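Local coordinates for 5' nucleotidase family protein (Staphylococcus aureus subsp. aureus, PDB 4Q7F) that belongs to the 5'-nucleotidase family, joining a calcineurin-like domain that carries manganese and magnesium ions to a 5'-nucleotidase C-terminal domain, at residues E211-L214 and E215-T218; H308-K311 and Q312-W316. All blocks are in the same frame, centred on the assembly; numbering follows the deposited sequence.

Contact 1: residues E211-L214 and E215-T218; sequences EKDL and ESGT
Asp213 and Ser216 hold the tight side of this chain reversal. The carboxylate oxygen Asp213 OD2 takes two bonds from Ser216. Ser216 OG donates to the anti lone pair of Asp213 OD2 (2.8 Å), whereas Ser216 N reaches OD2 from above the carboxylate plane (2.9 Å). With Asp213 CG anti to the backbone N (chi1 174°) the carboxylate reaches Ser216, and the two bonds to OD2 restrain its rotation. The backbone closes the turn: Gly217 N bonds to Asp213 O at a short 2.7 Å, and Asp213 N to Thr218 O at 2.9 Å. Gly217, with its positive phi, completes the reversal. Lys212 packs CD against Gly217 O (3.2 Å), then runs on extended and leaves the turn. Leu214 is turned to the protein, meeting Leu233 and Phe256.

The outer side is looser. A water spans Asp213 OD1 and Glu215 N, and the exposed Glu215 carboxylate brings OE1 to 3.9 Å from Asp213 OD2, a like-charge approach that solvent beside Glu215 probably screens.

The Asp213 O to Gly217 N closure is an alpha-turn and overlaps an ST turn in which Thr218 N donates to Ser216 OG, within a surface loop of the calcineurin-like domain.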
# COMPACT_ATOMS: atom_id res chain seq x y z
N GLU A 211 -15.39 3.82 -1.38
CA GLU A 211 -15.96 2.49 -1.57
C GLU A 211 -17.11 2.49 -2.59
O GLU A 211 -17.57 1.42 -3.03
CB GLU A 211 -16.42 1.92 -0.22
CG GLU A 211 -17.68 2.53 0.40
CD GLU A 211 -17.51 3.92 1.00
OE1 GLU A 211 -16.54 4.62 0.68
OE2 GLU A 211 -18.40 4.30 1.81
N LYS A 212 -17.57 3.69 -2.94
CA LYS A 212 -18.61 3.89 -3.96
C LYS A 212 -18.16 5.01 -4.88
O LYS A 212 -17.37 5.86 -4.48
CB LYS A 212 -19.94 4.26 -3.32
CG LYS A 212 -20.61 3.12 -2.58
CD LYS A 212 -21.85 3.60 -1.86
CE LYS A 212 -22.53 2.46 -1.13
NZ LYS A 212 -23.74 2.95 -0.41
N ASP A 213 -18.66 4.99 -6.11
CA ASP A 213 -18.34 6.02 -7.11
C ASP A 213 -18.94 7.33 -6.62
O ASP A 213 -20.12 7.38 -6.29
CB ASP A 213 -18.94 5.63 -8.46
CG ASP A 213 -18.77 6.72 -9.51
OD1 ASP A 213 -17.63 7.10 -9.80
OD2 ASP A 213 -19.80 7.17 -10.05
N LEU A 214 -18.13 8.39 -6.56
CA LEU A 214 -18.60 9.68 -6.06
C LEU A 214 -19.82 10.25 -6.79
O LEU A 214 -20.69 10.83 -6.16
CB LEU A 214 -17.46 10.71 -6.05
CG LEU A 214 -16.36 10.46 -5.01
CD1 LEU A 214 -15.13 11.30 -5.29
CD2 LEU A 214 -16.86 10.71 -3.60
N GLU A 215 -19.89 10.08 -8.11
CA GLU A 215 -21.01 10.63 -8.88
C GLU A 215 -22.29 9.80 -8.79
O GLU A 215 -23.37 10.34 -8.52
CB GLU A 215 -20.58 10.81 -10.35
CG GLU A 215 -21.61 11.46 -11.28
CD GLU A 215 -22.67 10.50 -11.81
OE1 GLU A 215 -22.37 9.30 -11.98
OE2 GLU A 215 -23.80 10.96 -12.09
N SER A 216 -22.18 8.49 -8.98
CA SER A 216 -23.36 7.62 -8.99
C SER A 216 -23.74 7.00 -7.65
O SER A 216 -24.89 6.63 -7.46
CB SER A 216 -23.16 6.48 -10.00
OG SER A 216 -22.12 5.61 -9.58
N GLY A 217 -22.77 6.86 -6.75
CA GLY A 217 -23.04 6.20 -5.46
C GLY A 217 -23.06 4.68 -5.59
O GLY A 217 -23.41 3.98 -4.64
N THR A 218 -22.66 4.16 -6.75
CA THR A 218 -22.62 2.72 -7.00
C THR A 218 -21.38 2.08 -6.36
O THR A 218 -20.27 2.58 -6.53
CB THR A 218 -22.58 2.43 -8.52
OG1 THR A 218 -23.71 3.04 -9.15
CG2 THR A 218 -22.62 0.91 -8.81
O HOH W 1 -17.21 9.73 -9.84

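Contact 2: residues H308-K311 and Q312-W316; sequences HLRK and QLEDW
His308 starts a series of contacts with residues four places on, beginning with Gln312. Gln312 crosses the imidazole obliquely, with CG 4.1 Å above one face of the His308 ring and offset toward the rim, while the amide plane is turned 38° from the ring. His308 NE2 and Gln312 NE2 come within 3.4 Å, but their geometry does not make a hydrogen bond.

Leu309 follows, its CD1 meeting Gln312 OE1 at 3.9 Å across a roughly perpendicular pair of side chains. The helical backbone bonds continue, with Leu313 N on Leu309 O.

Arg310 forms the first salt bridge: NE donates to the anti lone pair of Glu314 OE2 (2.9 Å), 18° out of the guanidinium plane. The bend at chi2 (86°) directs NE one turn forward along the helix, toward Glu314. Arg310 NH2 is bonded to the backbone O of Arg40 and of Gln42, so the guanidinium is held by both Glu314 and that loop. A water also donates to OE2, and Glu314 OE1 is paired with Arg378.

Lys311 makes the second salt bridge, NZ meeting the syn lone pair of Asp315 OD2 at 2.8 Å; Asp315 OD1 binds Arg40.

All of this lies on helix 304-317. Leu313 packs against Phe79 and Tyr82 of helix 78-85, and Trp316 meets Tyr82 and His86 edge-to-face while also touching helix 377-383.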
# COMPACT_ATOMS: atom_id res chain seq x y z
N HIS A 308 24.85 12.15 -2.41
CA HIS A 308 25.73 11.17 -1.81
C HIS A 308 24.91 10.00 -1.23
O HIS A 308 25.25 8.85 -1.44
CB HIS A 308 26.60 11.80 -0.75
CG HIS A 308 27.51 10.84 -0.08
ND1 HIS A 308 28.43 10.08 -0.77
CD2 HIS A 308 27.65 10.50 1.23
CE1 HIS A 308 29.10 9.32 0.07
NE2 HIS A 308 28.65 9.56 1.29
N LEU A 309 23.80 10.31 -0.56
CA LEU A 309 22.91 9.28 -0.01
C LEU A 309 22.33 8.43 -1.14
O LEU A 309 22.31 7.20 -1.03
CB LEU A 309 21.80 9.92 0.83
CG LEU A 309 20.69 9.02 1.38
CD1 LEU A 309 21.26 7.85 2.17
CD2 LEU A 309 19.73 9.83 2.24
N ARG A 310 21.83 9.06 -2.21
CA ARG A 310 21.32 8.33 -3.38
C ARG A 310 22.40 7.35 -3.88
O ARG A 310 22.10 6.21 -4.19
CB ARG A 310 20.94 9.32 -4.49
CG ARG A 310 20.71 8.78 -5.91
CD ARG A 310 19.32 8.28 -6.15
NE ARG A 310 19.15 7.62 -7.45
CZ ARG A 310 18.60 8.14 -8.55
NH1 ARG A 310 18.15 9.38 -8.58
NH2 ARG A 310 18.49 7.39 -9.64
N LYS A 311 23.64 7.80 -3.96
CA LYS A 311 24.74 6.93 -4.44
C LYS A 311 24.94 5.71 -3.54
O LYS A 311 25.12 4.60 -4.04
CB LYS A 311 26.07 7.70 -4.55
CG LYS A 311 27.23 6.85 -5.07
CD LYS A 311 28.54 7.62 -4.98
CE LYS A 311 29.69 6.85 -5.62
NZ LYS A 311 29.95 5.52 -5.02
N GLN A 312 24.97 5.94 -2.23
CA GLN A 312 25.11 4.85 -1.26
C GLN A 312 23.96 3.86 -1.46
O GLN A 312 24.16 2.65 -1.46
CB GLN A 312 25.06 5.38 0.16
CG GLN A 312 26.34 6.11 0.59
CD GLN A 312 26.18 6.81 1.92
OE1 GLN A 312 25.12 7.37 2.21
NE2 GLN A 312 27.24 6.82 2.71
N LEU A 313 22.78 4.40 -1.66
CA LEU A 313 21.60 3.60 -1.87
C LEU A 313 21.75 2.77 -3.14
O LEU A 313 21.56 1.55 -3.12
CB LEU A 313 20.36 4.50 -1.95
CG LEU A 313 19.05 3.81 -2.33
CD1 LEU A 313 18.78 2.60 -1.44
CD2 LEU A 313 17.92 4.82 -2.25
N GLU A 314 22.11 3.41 -4.25
CA GLU A 314 22.29 2.68 -5.52
C GLU A 314 23.40 1.63 -5.38
O GLU A 314 23.28 0.50 -5.87
CB GLU A 314 22.58 3.64 -6.67
CG GLU A 314 21.45 4.63 -6.97
CD GLU A 314 20.17 3.99 -7.45
OE1 GLU A 314 20.13 2.75 -7.81
OE2 GLU A 314 19.16 4.74 -7.50
N ASP A 315 24.50 2.00 -4.72
CA ASP A 315 25.59 1.05 -4.52
C ASP A 315 25.08 -0.23 -3.81
O ASP A 315 25.38 -1.34 -4.24
CB ASP A 315 26.74 1.69 -3.75
CG ASP A 315 27.51 2.74 -4.57
OD1 ASP A 315 27.25 2.90 -5.80
OD2 ASP A 315 28.38 3.40 -4.00
N TRP A 316 24.28 -0.05 -2.76
CA TRP A 316 23.72 -1.17 -2.03
C TRP A 316 22.80 -1.98 -2.93
O TRP A 316 22.85 -3.20 -2.93
CB TRP A 316 22.97 -0.66 -0.80
CG TRP A 316 22.43 -1.70 0.08
CD1 TRP A 316 23.14 -2.49 0.94
CD2 TRP A 316 21.05 -2.04 0.26
NE1 TRP A 316 22.28 -3.32 1.63
CE2 TRP A 316 21.00 -3.06 1.23
CE3 TRP A 316 19.86 -1.58 -0.30
CZ2 TRP A 316 19.79 -3.64 1.64
CZ3 TRP A 316 18.67 -2.14 0.10
CH2 TRP A 316 18.64 -3.15 1.07
O HOH W 2 17.19 4.39 -9.32

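In the fold
Contacts 1 and 2 lie on opposite sides of the chain's centre, their centres about 44 Å apart and their nearest atoms about 33 Å apart, so neither touches the other. Each is peripheral, with its centre about 22 Å (contact 1) or about 24 Å (contact 2) from that of the chain. Contact 1 belongs to the loop after strand 201-207, which ends at the magnesium ligand His207; further along the same loop, Glu226 lines the pocket of the bound (2r,3s,5r)-5-(6-amino-9h-purin-9-yl)-tetrahydro-2-(hydroxymethyl)furan-3-ol. Contact 2 comes later in the chain, on a helix that bears on helices 78-85 and 377-383. None of the residues in either contact is itself a metal or pocket ligand.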